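Local coordinates for protein putative 2-dehydro-3-deoxygalactonokinase (Sinorhizobium meliloti, PDB 3T69) that probably phosphorylates 2-dehydro-3-deoxy-D-galactonate with ATP, a step in galactose degradation by the DeLey-Doudoroff pathway, at residues F48-L52 / Q77-E81; C70-A75 / R126-T130; E81-I85 / D123-G127. All blocks are in the same frame, centred on the assembly; numbering follows the deposited sequence.

The chain from strand 67-71 to strand 84-86 serves all three: buried at contact 2, it surfaces at contact 1 and returns to the interior at contact 3. Contacts 2 and 3 lie closest, with centres about 6 Å apart; they share Arg126 and Gly127, and the 2.8 Å between Gly74 O and Ala82 N indicates a probable hydrogen bond joining them. Contact 1 is centred about 13 Å from contact 2, which it touches by packing of Trp79 CB at 3.3 Å from Ala73 O. Its centre is about 16 Å from that of contact 3, with which it shares Glu81. None of the residues involved can be assigned to the ATP or sugar-acid site from this geometry.

Contact 1 of 3, residues F48-L52 / Q77-E81; sequences FHTIL and QGWKE
Trp79 and Phe48 bury most of the surface here, lying one upon the other as an offset stack. The Phe48 ring and the five-membered ring of the indole have centroids 4.4 Å apart and planes inclined by only 9°, so the two faces are nearly parallel but slid past each other. The slide brings each CB over the partner's ring: Phe48 CB lies 3.4 Å from the centroid of the Trp79 five-membered ring, and Trp79 CB stands over the middle of the Phe48 ring at 3.7 Å from its centroid. Both are CH-pi contacts, made in opposite directions across one interface. With CG anti to the backbone N (chi1 179°), Phe48 carries its ring out along the tryptophan backbone, and Phe48 CE1 comes within 3.9 Å of Gly78 C.

The far rim of the indole meets His49 and Leu52, at and near helix 50-58. His49 turns a face to the edge of the six-membered ring of Trp79, with centroids 5.0 Å apart and planes at 80°, which defines an edge-to-face pair. Leu52 CD2, an aliphatic branch from the helix, also reaches the rim near the indole plane, 3.6 Å from Trp79 CZ3. Trp14 of strand 9-14 extends the group, packing against Trp79 and meeting Phe48 edge-to-face, while Ile69 of strand 67-71 also touches Trp79.

The bonding between the two segments is therefore apolar and aromatic, without a hydrogen bond. The stack on its face and the two groups at its rim probably limit how far the indole can tilt or turn. The chemistry is consistent with residues 77-81 being attached to helix 50-58 and the residues before it mainly by dispersion and ring electrostatics, at the protein surface.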
loop_
_atom_site.group_PDB
_atom_site.type_symbol
_atom_site.label_atom_id
_atom_site.label_comp_id
_atom_site.label_asym_id
_atom_site.label_seq_id
_atom_site.Cartn_x
_atom_site.Cartn_y
_atom_site.Cartn_z
ATOM N N PHE B 48 29.059 -12.283 8.995
ATOM C CA PHE B 48 27.613 -12.668 8.942
ATOM C C PHE B 48 27.420 -14.188 9.304
ATOM O O PHE B 48 26.294 -14.695 9.377
ATOM C CB PHE B 48 27.128 -12.270 7.534
ATOM C CG PHE B 48 25.651 -12.562 7.175
ATOM C CD1 PHE B 48 24.870 -11.527 6.647
ATOM C CD2 PHE B 48 25.108 -13.848 7.200
ATOM C CE1 PHE B 48 23.572 -11.732 6.219
ATOM C CE2 PHE B 48 23.797 -14.052 6.784
ATOM C CZ PHE B 48 23.027 -12.984 6.285
ATOM N N HIS B 49 28.548 -14.823 9.585
ATOM C CA HIS B 49 28.745 -16.229 9.889
ATOM C C HIS B 49 28.091 -16.802 11.105
ATOM O O HIS B 49 27.769 -17.955 11.159
ATOM C CB HIS B 49 30.202 -16.389 10.198
ATOM C CG HIS B 49 31.013 -16.902 9.071
ATOM N ND1 HIS B 49 30.973 -18.214 8.677
ATOM C CD2 HIS B 49 31.912 -16.289 8.273
ATOM C CE1 HIS B 49 31.812 -18.389 7.681
ATOM N NE2 HIS B 49 32.390 -17.236 7.413
ATOM N N THR B 50 27.953 -15.992 12.120
ATOM C CA THR B 50 27.638 -16.454 13.431
ATOM C C THR B 50 26.322 -17.210 13.496
ATOM O O THR B 50 26.218 -18.218 14.156
ATOM C CB THR B 50 27.557 -15.233 14.331
ATOM O OG1 THR B 50 28.732 -15.152 15.120
ATOM C CG2 THR B 50 26.387 -15.305 15.219
ATOM N N ILE B 51 25.311 -16.748 12.808
ATOM C CA ILE B 51 24.061 -17.454 12.832
ATOM C C ILE B 51 24.206 -18.827 12.230
ATOM O O ILE B 51 23.640 -19.785 12.708
ATOM C CB ILE B 51 23.002 -16.691 12.077
ATOM C CG1 ILE B 51 22.725 -15.392 12.780
ATOM C CG2 ILE B 51 21.736 -17.471 11.995
ATOM C CD1 ILE B 51 22.060 -14.441 11.930
ATOM N N LEU B 52 24.957 -18.908 11.157
ATOM C CA LEU B 52 25.203 -20.161 10.477
ATOM C C LEU B 52 26.027 -21.144 11.327
ATOM O O LEU B 52 25.784 -22.358 11.275
ATOM C CB LEU B 52 25.879 -19.918 9.142
ATOM C CG LEU B 52 26.128 -21.112 8.221
ATOM C CD1 LEU B 52 24.972 -22.116 8.184
ATOM C CD2 LEU B 52 26.360 -20.558 6.862
ATOM N N GLN B 77 22.401 -6.147 0.428
ATOM C CA GLN B 77 22.260 -5.758 1.849
ATOM C C GLN B 77 22.323 -7.018 2.709
ATOM O O GLN B 77 21.658 -7.113 3.770
ATOM C CB GLN B 77 20.901 -5.082 2.095
ATOM C CG GLN B 77 20.233 -4.448 0.860
ATOM C CD GLN B 77 19.486 -5.483 -0.078
ATOM O OE1 GLN B 77 18.370 -5.986 0.245
ATOM N NE2 GLN B 77 20.092 -5.759 -1.252
ATOM N N GLY B 78 23.098 -7.994 2.221
ATOM C CA GLY B 78 23.132 -9.307 2.804
ATOM C C GLY B 78 24.541 -9.763 3.028
ATOM O O GLY B 78 25.449 -8.951 3.175
ATOM N N TRP B 79 24.725 -11.078 3.045
ATOM C CA TRP B 79 26.038 -11.646 3.275
ATOM C C TRP B 79 27.082 -11.280 2.227
ATOM O O TRP B 79 28.121 -10.737 2.559
ATOM C CB TRP B 79 25.979 -13.160 3.414
ATOM C CG TRP B 79 27.168 -13.710 4.208
ATOM C CD1 TRP B 79 28.294 -13.022 4.598
ATOM C CD2 TRP B 79 27.337 -15.060 4.690
ATOM N NE1 TRP B 79 29.125 -13.854 5.307
ATOM C CE2 TRP B 79 28.568 -15.106 5.379
ATOM C CE3 TRP B 79 26.560 -16.233 4.608
ATOM C CZ2 TRP B 79 29.056 -16.271 5.954
ATOM C CZ3 TRP B 79 27.042 -17.386 5.209
ATOM C CH2 TRP B 79 28.275 -17.395 5.874
ATOM N N LYS B 80 26.817 -11.630 0.979
ATOM C CA LYS B 80 27.687 -11.287 -0.124
ATOM C C LYS B 80 26.838 -11.276 -1.376
ATOM O O LYS B 80 25.991 -12.142 -1.544
ATOM C CB LYS B 80 28.812 -12.293 -0.265
ATOM C CG LYS B 80 29.857 -11.836 -1.239
ATOM C CD LYS B 80 31.069 -12.696 -1.161
ATOM C CE LYS B 80 31.985 -12.409 -2.317
ATOM N NZ LYS B 80 32.936 -13.528 -2.411
ATOM N N GLU B 81 27.023 -10.275 -2.231
ATOM C CA GLU B 81 26.194 -10.164 -3.417
ATOM C C GLU B 81 26.419 -11.411 -4.308
ATOM O O GLU B 81 27.522 -11.659 -4.785
ATOM C CB GLU B 81 26.447 -8.819 -4.147
ATOM C CG GLU B 81 26.076 -8.822 -5.642
ATOM C CD GLU B 81 25.556 -7.475 -6.204
ATOM O OE1 GLU B 81 25.108 -7.502 -7.394
ATOM O OE2 GLU B 81 25.583 -6.425 -5.480
#

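Contact 2 of 3, residues C70-A75 / R126-T130; sequences CGMAGA and RGEET
Apolar contact comes first, between Met72 and the aliphatic stem of Arg126. CB of Met72 points away from the other segment, but a bend at chi2 (-59°) brings the thioether back, placing Met72 CE 3.5 Å from Arg126 CB. Ala75 CB lies 3.8 Å from Arg126 CD. At the other end, Cys70 CB packs 3.8 Å from Thr130 CB.

The one close polar approach across the segments is not a hydrogen bond. Gly74 O sits over one face of the Arg126 guanidinium, 3.1 Å from Arg126 NH1, where the angle is too poor; that nitrogen bonds instead to Gly83 O. Within residues 126-130 the hydroxyl of Thr130 donates to Glu129 OE2, while Gly127 N donates to Glu129 OE1 over 2.8 Å, nearly straight at 171°. The Glu129 carboxylate thus links the N-cap residue Gly127 to Thr130 in the first turn.

Backbone contact fills the middle. Gly71 CA faces Arg126 O at 3.5 Å in a C-H...O contact, and Gly71 CA and Gly127 CA are 4.0 Å apart. A CB on Gly127 would press on Gly71, and the backbone angles of both glycines disfavour any side chain.

Strand 67-71, at Cys70 and Gly71, meets the start of helix 128-139, with helix 290-305 covering Cys70 and Thr130. This layering of sheet and helices is consistent with the ASKHA nucleotide-binding fold.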
loop_
_atom_site.group_PDB
_atom_site.type_symbol
_atom_site.label_atom_id
_atom_site.label_comp_id
_atom_site.label_asym_id
_atom_site.label_seq_id
_atom_site.Cartn_x
_atom_site.Cartn_y
_atom_site.Cartn_z
ATOM N N CYS B 70 20.461 -20.539 -0.693
ATOM C CA CYS B 70 19.703 -19.741 -1.620
ATOM C C CYS B 70 19.040 -18.578 -0.849
ATOM O O CYS B 70 18.994 -18.603 0.379
ATOM C CB CYS B 70 18.666 -20.631 -2.338
ATOM S SG CYS B 70 17.277 -21.174 -1.314
ATOM N N GLY B 71 18.535 -17.569 -1.568
ATOM C CA GLY B 71 17.754 -16.495 -0.959
ATOM C C GLY B 71 18.477 -15.178 -0.725
ATOM O O GLY B 71 19.543 -14.912 -1.269
ATOM N N MET B 72 17.893 -14.357 0.130
ATOM C CA MET B 72 18.383 -13.013 0.358
ATOM C C MET B 72 19.742 -13.008 1.057
ATOM O O MET B 72 20.332 -11.956 1.323
ATOM C CB MET B 72 17.339 -12.201 1.135
ATOM C CG MET B 72 16.095 -11.855 0.354
ATOM S SD MET B 72 16.290 -10.902 -1.160
ATOM C CE MET B 72 14.865 -11.612 -1.942
ATOM N N ALA B 73 20.296 -14.170 1.357
ATOM C CA ALA B 73 21.660 -14.119 1.891
ATOM C C ALA B 73 22.575 -13.498 0.796
ATOM O O ALA B 73 23.689 -12.988 1.084
ATOM C CB ALA B 73 22.132 -15.506 2.284
ATOM N N GLY B 74 22.090 -13.556 -0.448
ATOM C CA GLY B 74 22.858 -13.143 -1.610
ATOM C C GLY B 74 22.518 -11.764 -2.166
ATOM O O GLY B 74 23.016 -11.401 -3.215
ATOM N N ALA B 75 21.696 -10.993 -1.466
ATOM C CA ALA B 75 21.423 -9.607 -1.873
ATOM C C ALA B 75 22.521 -8.672 -1.457
ATOM O O ALA B 75 23.297 -8.992 -0.553
ATOM C CB ALA B 75 20.108 -9.142 -1.287
ATOM N N ARG B 126 15.132 -13.502 -5.812
ATOM C CA ARG B 126 16.248 -14.098 -5.131
ATOM C C ARG B 126 15.733 -15.231 -4.174
ATOM O O ARG B 126 15.326 -14.956 -3.035
ATOM C CB ARG B 126 16.992 -12.967 -4.415
ATOM C CG ARG B 126 18.465 -13.084 -4.390
ATOM C CD ARG B 126 19.189 -11.955 -3.685
ATOM N NE ARG B 126 19.751 -10.966 -4.608
ATOM C CZ ARG B 126 20.724 -11.188 -5.511
ATOM N NH1 ARG B 126 21.292 -12.380 -5.633
ATOM N NH2 ARG B 126 21.146 -10.188 -6.291
ATOM N N GLY B 127 15.676 -16.488 -4.647
ATOM C CA GLY B 127 15.256 -17.645 -3.799
ATOM C C GLY B 127 14.171 -18.566 -4.368
ATOM O O GLY B 127 14.180 -19.808 -4.195
ATOM N N GLU B 128 13.200 -17.952 -5.023
ATOM C CA GLU B 128 12.143 -18.625 -5.753
ATOM C C GLU B 128 12.722 -19.315 -6.969
ATOM O O GLU B 128 12.072 -20.202 -7.562
ATOM C CB GLU B 128 11.077 -17.587 -6.198
ATOM C CG GLU B 128 10.227 -16.904 -5.071
ATOM C CD GLU B 128 10.872 -15.692 -4.449
ATOM O OE1 GLU B 128 11.920 -15.241 -4.962
ATOM O OE2 GLU B 128 10.351 -15.169 -3.433
ATOM N N GLU B 129 13.918 -18.917 -7.402
ATOM C CA GLU B 129 14.488 -19.641 -8.548
ATOM C C GLU B 129 14.936 -21.028 -8.075
ATOM O O GLU B 129 14.957 -21.946 -8.846
ATOM C CB GLU B 129 15.635 -18.904 -9.277
ATOM C CG GLU B 129 16.973 -18.975 -8.585
ATOM C CD GLU B 129 16.891 -18.277 -7.264
ATOM O OE1 GLU B 129 16.239 -17.209 -7.251
ATOM O OE2 GLU B 129 17.428 -18.775 -6.255
ATOM N N THR B 130 15.289 -21.164 -6.810
ATOM C CA THR B 130 15.676 -22.448 -6.301
ATOM C C THR B 130 14.483 -23.396 -6.028
ATOM O O THR B 130 14.602 -24.613 -6.216
ATOM C CB THR B 130 16.567 -22.297 -5.086
ATOM O OG1 THR B 130 17.750 -21.592 -5.501
ATOM C CG2 THR B 130 16.947 -23.669 -4.548
#

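Contact 3 of 3, residues E81-I85 / D123-G127; sequences EAGYI and DVMRG
Tyr84 reaches across to Val124, Met125 and Arg126 with its ring, not with its CB. Its CG is anti to the carbonyl carbon (chi1 -76°), which sends the ring across strand 123-125, over to the guanidinium. Contact is slight at the base of the ring: CG and CD1 have Arg126 NH2 as a distant neighbour, and CD2 has both NH2 and Met125 O. Farther along that branch, Tyr84 CE2 comes 3.8 Å from Met125 O, which lies at the ring edge near its plane.

In the outer half the guanidinium covers one face. Arg126 NH2 sits above the ring, offset toward its rim, 3.3 Å from both Tyr84 CE1 and Tyr84 CE2 and nearest Tyr84 CZ, at 3.0 Å. Arg126 CZ stands 4.0 Å from the ring centroid, 30° off the normal, in a cation-pi contact; the two planes are 32° apart, so the groups overlap without lying flat on each other. Val124 CG2 also arrives at Tyr84 CZ, 3.4 Å away. The tip, Tyr84 OH, bonds to a water at 2.9 Å, and the same water accepts from Arg126 NH2, bridging hydroxyl and guanidinium.

Arg126 NH1 donates to Gly83 O over 3.0 Å, tilted out of the guanidinium plane. With an alanine here, the guanidinium would probably lose the ring under one face and the hydroxyl end of its water bridge, and be freer to swing away from Gly83 O.

Leu227 of the second subunit packs on both Tyr84 and Val124, placing this corner beside the dimer interface. Tyr84, on strand 84-86, thus meets Arg126, just past strand 123-125; both strands pair with strand 108-116, consistent with the mixed sheet of an ASKHA-type domain.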
loop_
_atom_site.group_PDB
_atom_site.type_symbol
_atom_site.label_atom_id
_atom_site.label_comp_id
_atom_site.label_asym_id
_atom_site.label_seq_id
_atom_site.Cartn_x
_atom_site.Cartn_y
_atom_site.Cartn_z
ATOM N N GLU B 81 27.023 -10.275 -2.231
ATOM C CA GLU B 81 26.194 -10.164 -3.417
ATOM C C GLU B 81 26.419 -11.411 -4.308
ATOM O O GLU B 81 27.522 -11.659 -4.785
ATOM C CB GLU B 81 26.447 -8.819 -4.147
ATOM C CG GLU B 81 26.076 -8.822 -5.642
ATOM C CD GLU B 81 25.556 -7.475 -6.204
ATOM O OE1 GLU B 81 25.108 -7.502 -7.394
ATOM O OE2 GLU B 81 25.583 -6.425 -5.480
ATOM N N ALA B 82 25.387 -12.225 -4.468
ATOM C CA ALA B 82 25.403 -13.325 -5.447
ATOM C C ALA B 82 24.920 -12.669 -6.729
ATOM O O ALA B 82 24.520 -11.531 -6.720
ATOM C CB ALA B 82 24.461 -14.432 -4.990
ATOM N N GLY B 83 24.943 -13.289 -7.871
ATOM C CA GLY B 83 24.509 -12.425 -8.975
ATOM C C GLY B 83 23.042 -12.550 -9.286
ATOM O O GLY B 83 22.222 -12.811 -8.408
ATOM N N TYR B 84 22.728 -12.396 -10.567
ATOM C CA TYR B 84 21.418 -12.703 -11.069
ATOM C C TYR B 84 21.715 -13.290 -12.421
ATOM O O TYR B 84 22.646 -12.853 -13.106
ATOM C CB TYR B 84 20.613 -11.444 -11.339
ATOM C CG TYR B 84 20.023 -10.695 -10.185
ATOM C CD1 TYR B 84 20.355 -9.346 -9.969
ATOM C CD2 TYR B 84 19.081 -11.295 -9.340
ATOM C CE1 TYR B 84 19.788 -8.617 -8.896
ATOM C CE2 TYR B 84 18.507 -10.588 -8.282
ATOM C CZ TYR B 84 18.855 -9.245 -8.065
ATOM O OH TYR B 84 18.259 -8.554 -7.018
ATOM N N ILE B 85 20.919 -14.259 -12.830
ATOM C CA ILE B 85 21.034 -14.744 -14.172
ATOM C C ILE B 85 19.822 -14.141 -14.811
ATOM O O ILE B 85 18.700 -14.116 -14.242
ATOM C CB ILE B 85 20.990 -16.316 -14.264
ATOM C CG1 ILE B 85 22.183 -16.963 -13.566
ATOM C CG2 ILE B 85 20.897 -16.786 -15.725
ATOM C CD1 ILE B 85 21.951 -18.493 -13.215
ATOM N N ASP B 123 12.411 -6.670 -13.291
ATOM C CA ASP B 123 11.998 -7.575 -12.199
ATOM C C ASP B 123 13.067 -8.496 -11.628
ATOM O O ASP B 123 14.083 -8.804 -12.257
ATOM C CB ASP B 123 10.767 -8.392 -12.563
ATOM C CG ASP B 123 9.798 -8.506 -11.405
ATOM O OD1 ASP B 123 10.200 -8.537 -10.232
ATOM O OD2 ASP B 123 8.592 -8.535 -11.676
ATOM N N VAL B 124 12.840 -8.925 -10.411
ATOM C CA VAL B 124 13.932 -9.493 -9.648
ATOM C C VAL B 124 13.467 -10.600 -8.714
ATOM O O VAL B 124 12.341 -10.574 -8.225
ATOM C CB VAL B 124 14.651 -8.330 -8.949
ATOM C CG1 VAL B 124 14.555 -8.388 -7.397
ATOM C CG2 VAL B 124 16.014 -8.155 -9.544
ATOM N N MET B 125 14.284 -11.617 -8.534
ATOM C CA MET B 125 13.869 -12.757 -7.684
ATOM C C MET B 125 15.114 -13.347 -7.122
ATOM O O MET B 125 16.080 -13.540 -7.837
ATOM C CB MET B 125 12.978 -13.782 -8.424
ATOM C CG MET B 125 13.613 -15.093 -8.936
ATOM S SD MET B 125 12.506 -16.430 -9.554
ATOM C CE MET B 125 11.443 -15.505 -10.610
ATOM N N ARG B 126 15.132 -13.502 -5.812
ATOM C CA ARG B 126 16.248 -14.098 -5.131
ATOM C C ARG B 126 15.733 -15.231 -4.174
ATOM O O ARG B 126 15.326 -14.956 -3.035
ATOM C CB ARG B 126 16.992 -12.967 -4.415
ATOM C CG ARG B 126 18.465 -13.084 -4.390
ATOM C CD ARG B 126 19.189 -11.955 -3.685
ATOM N NE ARG B 126 19.751 -10.966 -4.608
ATOM C CZ ARG B 126 20.724 -11.188 -5.511
ATOM N NH1 ARG B 126 21.292 -12.380 -5.633
ATOM N NH2 ARG B 126 21.146 -10.188 -6.291
ATOM N N GLY B 127 15.676 -16.488 -4.647
ATOM C CA GLY B 127 15.256 -17.645 -3.799
ATOM C C GLY B 127 14.171 -18.566 -4.368
ATOM O O GLY B 127 14.180 -19.808 -4.195
HETATM O O HOH W 1 20.226 -7.566 -5.188
#